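PDB 2I33: acid phosphatase from Bacillus anthracis, which probably hydrolyses phosphate monoesters at acidic pH, as a magnesium-binding class C acid phosphatase of the HAD superfamily. Local coordinates for residues A100-P104 with G105-F109; V70-N73 with S74-Q77. All blocks are in the same frame, centred on the assembly; numbering follows the deposited sequence.

Contact 1: A100-P104 with G105-F109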
ATOM      1  N   ALA A 100      15.877 -13.622  -3.376  1.00 27.37           N
ATOM      2  CA  ALA A 100      14.782 -12.655  -3.383  1.00 27.36           C
ATOM      3  C   ALA A 100      15.138 -11.579  -4.413  1.00 27.37           C
ATOM      4  O   ALA A 100      16.294 -11.152  -4.516  1.00 28.55           O
ATOM      5  CB  ALA A 100      14.605 -11.997  -2.041  1.00 27.74           C
ATOM      6  N   GLU A 101      14.146 -11.179  -5.179  1.00 27.12           N
ATOM      7  CA  GLU A 101      14.298 -10.068  -6.094  1.00 27.40           C
ATOM      8  C   GLU A 101      14.199  -8.723  -5.384  1.00 27.34           C
ATOM      9  O   GLU A 101      13.499  -8.576  -4.386  1.00 28.31           O
ATOM     10  CB  GLU A 101      13.180 -10.120  -7.123  1.00 28.32           C
ATOM     11  CG  GLU A 101      13.223 -11.302  -8.022  1.00 32.32           C
ATOM     12  CD  GLU A 101      12.188 -11.164  -9.124  1.00 36.15           C
ATOM     13  OE1 GLU A 101      10.979 -11.166  -8.797  0.50 33.85           O
ATOM     14  OE2 GLU A 101      12.595 -11.021 -10.302  0.50 37.91           O
ATOM     15  N   ALA A 102      14.854  -7.705  -5.948  1.00 27.23           N
ATOM     16  CA  ALA A 102      14.701  -6.343  -5.461  1.00 27.18           C
ATOM     17  C   ALA A 102      13.325  -5.820  -5.825  1.00 27.37           C
ATOM     18  O   ALA A 102      12.801  -6.076  -6.908  1.00 28.38           O
ATOM     19  CB  ALA A 102      15.746  -5.417  -6.043  1.00 27.95           C
ATOM     20  N   LEU A 103      12.766  -5.050  -4.917  1.00 26.87           N
ATOM     21  CA  LEU A 103      11.461  -4.467  -5.089  1.00 27.27           C
ATOM     22  C   LEU A 103      11.538  -3.247  -6.003  1.00 27.39           C
ATOM     23  O   LEU A 103      12.589  -2.609  -6.151  1.00 26.56           O
ATOM     24  CB  LEU A 103      10.845  -4.173  -3.731  1.00 27.30           C
ATOM     25  CG  LEU A 103      10.351  -5.421  -2.996  1.00 27.18           C
ATOM     26  CD1 LEU A 103      10.252  -5.279  -1.473  1.00 28.32           C
ATOM     27  CD2 LEU A 103       9.036  -5.872  -3.571  1.00 27.75           C
ATOM     28  N   PRO A 104      10.424  -2.916  -6.625  1.00 27.87           N
ATOM     29  CA  PRO A 104      10.438  -1.840  -7.631  1.00 27.62           C
ATOM     30  C   PRO A 104      10.978  -0.521  -7.128  1.00 26.31           C
ATOM     31  O   PRO A 104      10.578  -0.057  -6.075  1.00 27.07           O
ATOM     32  CB  PRO A 104       8.956  -1.714  -8.000  1.00 28.13           C
ATOM     33  CG  PRO A 104       8.443  -3.118  -7.760  1.00 27.63           C
ATOM     34  CD  PRO A 104       9.082  -3.514  -6.474  1.00 28.36           C
ATOM     35  N   GLY A 105      11.944   0.035  -7.871  1.00 26.94           N
ATOM     36  CA  GLY A 105      12.493   1.349  -7.572  1.00 27.14           C
ATOM     37  C   GLY A 105      13.618   1.312  -6.562  1.00 27.03           C
ATOM     38  O   GLY A 105      14.375   2.275  -6.412  1.00 27.03           O
ATOM     39  N   SER A 106      13.753   0.198  -5.855  1.00 26.71           N
ATOM     40  CA  SER A 106      14.678   0.213  -4.732  1.00 26.71           C
ATOM     41  C   SER A 106      16.139   0.389  -5.161  1.00 26.65           C
ATOM     42  O   SER A 106      16.868   1.232  -4.633  1.00 27.68           O
ATOM     43  CB  SER A 106      14.517  -1.056  -3.908  1.00 26.90           C
ATOM     44  OG  SER A 106      14.803  -2.227  -4.641  1.00 28.16           O
ATOM     45  N   ILE A 107      16.573  -0.424  -6.120  1.00 26.78           N
ATOM     46  CA  ILE A 107      17.972  -0.421  -6.512  1.00 27.17           C
ATOM     47  C   ILE A 107      18.367   0.928  -7.108  1.00 27.32           C
ATOM     48  O   ILE A 107      19.397   1.497  -6.744  1.00 27.13           O
ATOM     49  CB  ILE A 107      18.317  -1.586  -7.450  1.00 27.88           C
ATOM     50  CG1 ILE A 107      18.027  -2.935  -6.756  1.00 28.70           C
ATOM     51  CG2 ILE A 107      19.767  -1.494  -7.899  1.00 29.02           C
ATOM     52  CD1 ILE A 107      18.756  -3.115  -5.472  1.00 28.69           C
ATOM     53  N   ASP A 108      17.525   1.488  -7.967  1.00 26.98           N
ATOM     54  CA  ASP A 108      17.889   2.770  -8.571  1.00 27.58           C
ATOM     55  C   ASP A 108      17.957   3.857  -7.523  1.00 26.97           C
ATOM     56  O   ASP A 108      18.829   4.716  -7.572  1.00 27.66           O
ATOM     57  CB  ASP A 108      16.927   3.163  -9.681  1.00 29.04           C
ATOM     58  CG  ASP A 108      17.138   2.360 -10.945  1.00 33.22           C
ATOM     59  OD1 ASP A 108      18.223   1.748 -11.130  1.00 35.33           O
ATOM     60  OD2 ASP A 108      16.209   2.380 -11.787  1.00 38.20           O
ATOM     61  N   PHE A 109      17.049   3.797  -6.550  1.00 26.16           N
ATOM     62  CA  PHE A 109      17.057   4.792  -5.498  1.00 25.95           C
ATOM     63  C   PHE A 109      18.306   4.632  -4.656  1.00 25.77           C
ATOM     64  O   PHE A 109      18.986   5.608  -4.295  1.00 24.99           O
ATOM     65  CB  PHE A 109      15.816   4.711  -4.617  1.00 25.93           C
ATOM     66  CG  PHE A 109      15.948   5.494  -3.359  1.00 26.33           C
ATOM     67  CD1 PHE A 109      15.921   6.881  -3.362  1.00 27.83           C
ATOM     68  CD2 PHE A 109      16.178   4.843  -2.153  1.00 27.88           C
ATOM     69  CE1 PHE A 109      16.104   7.583  -2.200  1.00 28.31           C
ATOM     70  CE2 PHE A 109      16.395   5.565  -0.979  1.00 28.28           C
ATOM     71  CZ  PHE A 109      16.348   6.925  -1.004  1.00 27.06           C
TER
HETATM   72  O   HOH W   1      14.806  -2.246  -7.813  1.00 16.05           O
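The carbonyl of Leu103 is gripped by Ser106 at the turn that leads from strand 101-102 into helix 106-115. Ser106 N reaches Leu103 O at 3.1 Å, closing a type II beta turn with Pro104 and Gly105 at its corners. Gly105 supplies the positive phi (86°) that such a turn needs at its third position. Ser106 OG donates to Leu103 O at 2.7 Å. This OG lies between the backbone N and the carbonyl carbon (chi1 61°), which swings it back over the turn beside its own N-H. Neither donor lies in the plane of the Leu103 carbonyl: the hydroxyl is tilted slightly from it, the amide by 31°. Gly105, at the N-cap position, then starts the helix, its O accepting from Phe109 N at 3.1 Å.

This polar knot is the tight part, with Ser106 and Leu103 both buried. Beside it Ala102 CB presses on Ile107 CG1 at 3.4 Å, closer than ordinary carbon packing. With CG1 of Ile107 anti to its carbonyl carbon, the branch lies beside the backbone N, on the side from which the chain enters the helix. Ile107 CD1 follows more loosely, 3.8 Å from Ala102 CB. Ala102 and Ile107 are partly exposed, and there a water adds to the bonding. Water 1 donates to Leu103 O at 2.8 Å and accepts from Ile107 N at 3.1 Å, so the Leu103 oxygen takes three donors.

Helix 31-54 packs on the turn through Met33 and Tyr37 on Leu103, Tyr38 on Pro104 and Tyr41 on Ser106. Val141 of helix 131-141 touches Ala102 and Ile107, while strand 101-102 pairs through its backbone with strand 71-72.

Contact 2: V70-N73 with S74-Q77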
ATOM      1  N   VAL A  70      13.128  -3.689   0.401  1.00 27.56           N
ATOM      2  CA  VAL A  70      14.138  -3.832  -0.647  1.00 27.12           C
ATOM      3  C   VAL A  70      14.021  -5.212  -1.307  1.00 27.66           C
ATOM      4  O   VAL A  70      14.092  -5.321  -2.511  1.00 28.18           O
ATOM      5  CB  VAL A  70      15.566  -3.636  -0.120  1.00 27.88           C
ATOM      6  CG1 VAL A  70      16.570  -3.866  -1.197  1.00 27.90           C
ATOM      7  CG2 VAL A  70      15.713  -2.231   0.495  1.00 27.06           C
ATOM      8  N   LEU A  71      13.880  -6.252  -0.500  1.00 27.02           N
ATOM      9  CA  LEU A  71      13.832  -7.629  -1.010  1.00 26.91           C
ATOM     10  C   LEU A  71      12.439  -8.217  -0.924  1.00 28.12           C
ATOM     11  O   LEU A  71      11.757  -8.122   0.094  1.00 27.85           O
ATOM     12  CB  LEU A  71      14.799  -8.515  -0.201  1.00 27.84           C
ATOM     13  CG  LEU A  71      16.292  -8.148  -0.312  1.00 28.50           C
ATOM     14  CD1 LEU A  71      17.134  -9.014   0.630  1.00 31.91           C
ATOM     15  CD2 LEU A  71      16.802  -8.203  -1.718  1.00 30.93           C
ATOM     16  N   ASP A  72      12.057  -8.873  -2.007  1.00 27.56           N
ATOM     17  CA  ASP A  72      10.745  -9.461  -2.167  1.00 28.67           C
ATOM     18  C   ASP A  72      10.750 -10.931  -1.728  1.00 28.30           C
ATOM     19  O   ASP A  72      11.315 -11.784  -2.400  1.00 28.43           O
ATOM     20  CB  ASP A  72      10.349  -9.354  -3.623  1.00 29.15           C
ATOM     21  CG  ASP A  72       8.956  -9.840  -3.895  1.00 31.63           C
ATOM     22  OD1 ASP A  72       8.335 -10.485  -3.017  1.00 29.47           O
ATOM     23  OD2 ASP A  72       8.491  -9.564  -5.020  1.00 32.54           O
ATOM     24  N   ASN A  73      10.100 -11.210  -0.601  1.00 28.22           N
ATOM     25  CA  ASN A  73      10.019 -12.589  -0.091  1.00 28.53           C
ATOM     26  C   ASN A  73       8.701 -13.232  -0.366  1.00 28.76           C
ATOM     27  O   ASN A  73       8.369 -14.302   0.197  1.00 29.08           O
ATOM     28  CB  ASN A  73      10.279 -12.588   1.398  1.00 28.66           C
ATOM     29  CG  ASN A  73      11.567 -11.985   1.705  1.00 30.43           C
ATOM     30  OD1 ASN A  73      12.620 -12.568   1.443  1.00 31.51           O
ATOM     31  ND2 ASN A  73      11.519 -10.790   2.233  1.00 30.19           N
ATOM     32  N   SER A  74       7.920 -12.644  -1.254  1.00 29.18           N
ATOM     33  CA  SER A  74       6.616 -13.206  -1.478  1.00 28.88           C
ATOM     34  C   SER A  74       6.664 -14.669  -1.980  1.00 29.42           C
ATOM     35  O   SER A  74       5.724 -15.408  -1.681  1.00 30.45           O
ATOM     36  CB  SER A  74       5.760 -12.295  -2.359  1.00 30.54           C
ATOM     37  OG  SER A  74       6.323 -12.201  -3.624  1.00 30.83           O
ATOM     38  N   PRO A  75       7.728 -15.118  -2.709  1.00 28.84           N
ATOM     39  CA  PRO A  75       7.732 -16.562  -3.054  1.00 28.19           C
ATOM     40  C   PRO A  75       7.668 -17.481  -1.843  1.00 27.86           C
ATOM     41  O   PRO A  75       7.159 -18.597  -1.937  1.00 28.61           O
ATOM     42  CB  PRO A  75       9.053 -16.756  -3.777  1.00 28.91           C
ATOM     43  CG  PRO A  75       9.334 -15.367  -4.370  1.00 29.17           C
ATOM     44  CD  PRO A  75       8.877 -14.420  -3.331  1.00 28.83           C
ATOM     45  N   HIS A  76       8.185 -17.012  -0.718  1.00 27.01           N
ATOM     46  CA  HIS A  76       8.060 -17.811   0.488  1.00 27.28           C
ATOM     47  C   HIS A  76       6.613 -17.859   0.989  1.00 26.26           C
ATOM     48  O   HIS A  76       6.095 -18.911   1.400  1.00 27.10           O
ATOM     49  CB  HIS A  76       8.978 -17.326   1.580  1.00 26.32           C
ATOM     50  CG  HIS A  76       8.860 -18.136   2.814  1.00 26.49           C
ATOM     51  ND1 HIS A  76       7.935 -17.855   3.787  1.00 28.07           N
ATOM     52  CD2 HIS A  76       9.482 -19.280   3.192  1.00 25.77           C
ATOM     53  CE1 HIS A  76       8.014 -18.774   4.733  1.00 27.41           C
ATOM     54  NE2 HIS A  76       8.947 -19.645   4.398  1.00 26.56           N
ATOM     55  N   GLN A  77       5.938 -16.720   0.952  1.00 27.53           N
ATOM     56  CA  GLN A  77       4.542 -16.675   1.375  1.00 28.96           C
ATOM     57  C   GLN A  77       3.681 -17.541   0.454  1.00 28.74           C
ATOM     58  O   GLN A  77       2.783 -18.249   0.920  1.00 29.81           O
ATOM     59  CB  GLN A  77       4.034 -15.245   1.411  1.00 30.14           C
ATOM     60  CG  GLN A  77       4.832 -14.319   2.335  1.00 33.00           C
ATOM     61  CD  GLN A  77       4.750 -14.682   3.802  1.00 40.49           C
ATOM     62  OE1 GLN A  77       5.739 -15.128   4.409  1.00 48.07           O
ATOM     63  NE2 GLN A  77       3.582 -14.503   4.383  1.00 39.58           N
TER
HETATM   64  O   HOH W   2       7.261 -12.227  -6.269  1.00 38.99           O
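Asp72 turns its carboxylate forward along the chain to meet Ser74, the first residue of helix 74-83. One carboxylate oxygen takes both bonds. Ser74 N donates to Asp72 OD1 at 2.8 Å, nearly along the C-O axis and in a nearly straight bond (N-H...O 162°). Ser74 OG donates to Asp72 OD1 at 2.7 Å from the syn side, a little out of the carboxylate plane. The amide bond makes this an Asx turn, and the hydroxyl doubles it.

Both conformations serve the pairing. Asp72 has CG anti to its backbone N and beside its carbonyl carbon (chi1 -176°), which carries the carboxylate in the direction the chain takes. In Ser74 the hydroxyl occupies the crowded position between N and carbonyl carbon (chi1 65°), where it can share an acceptor with its own amide. Water 2 joins the second carboxylate oxygen to the pair, donating to Ser74 OG at 2.8 Å and to Asp72 OD2 at 3.2 Å.

Asn73 is at the N-cap position but caps with no side-chain bond. Its amide turns away from the helix start: ND2 donates to Asp67 OD1 while OD1 accepts from Trp94 NE1, consistent with Asn73 fixing the side chain of this magnesium ligand from the second shell. Asn73 O receives His76 N at 2.9 Å, from above the carbonyl plane. The His76 ring also turns away, bonding through NE2 to Tyr89 O. Phe249 of the second subunit packs on Pro75 and His76.

Helix 21-29 lies against Ser74 and Pro75, with Gln28 NE2 also bonding Ser74 OG. Helix 91-97 packs on Asn73 and Pro75, and strand 71-72, which leads into this junction, runs antiparallel to strand 101-102.

In the fold
The two contacts follow in series, neither nested nor crossed. After core strand 59-64 and the magnesium ligands Asp65 and Asp67, contact 2 turns strand 71-72 into helix 74-83. Helices 74-83 and 91-97 follow before the chain returns on strand 101-102, and contact 1 then turns it into helix 106-115, towards core strand 119-125. The strands meet as an antiparallel pair: Leu103 N lies 2.8 Å from Val70 O, and Glu101 O 2.8 Å from Asp72 N, both probable hydrogen bonds. This arrangement resembles the HAD flap, with the helical insertion probably acting as a cap between its two strands.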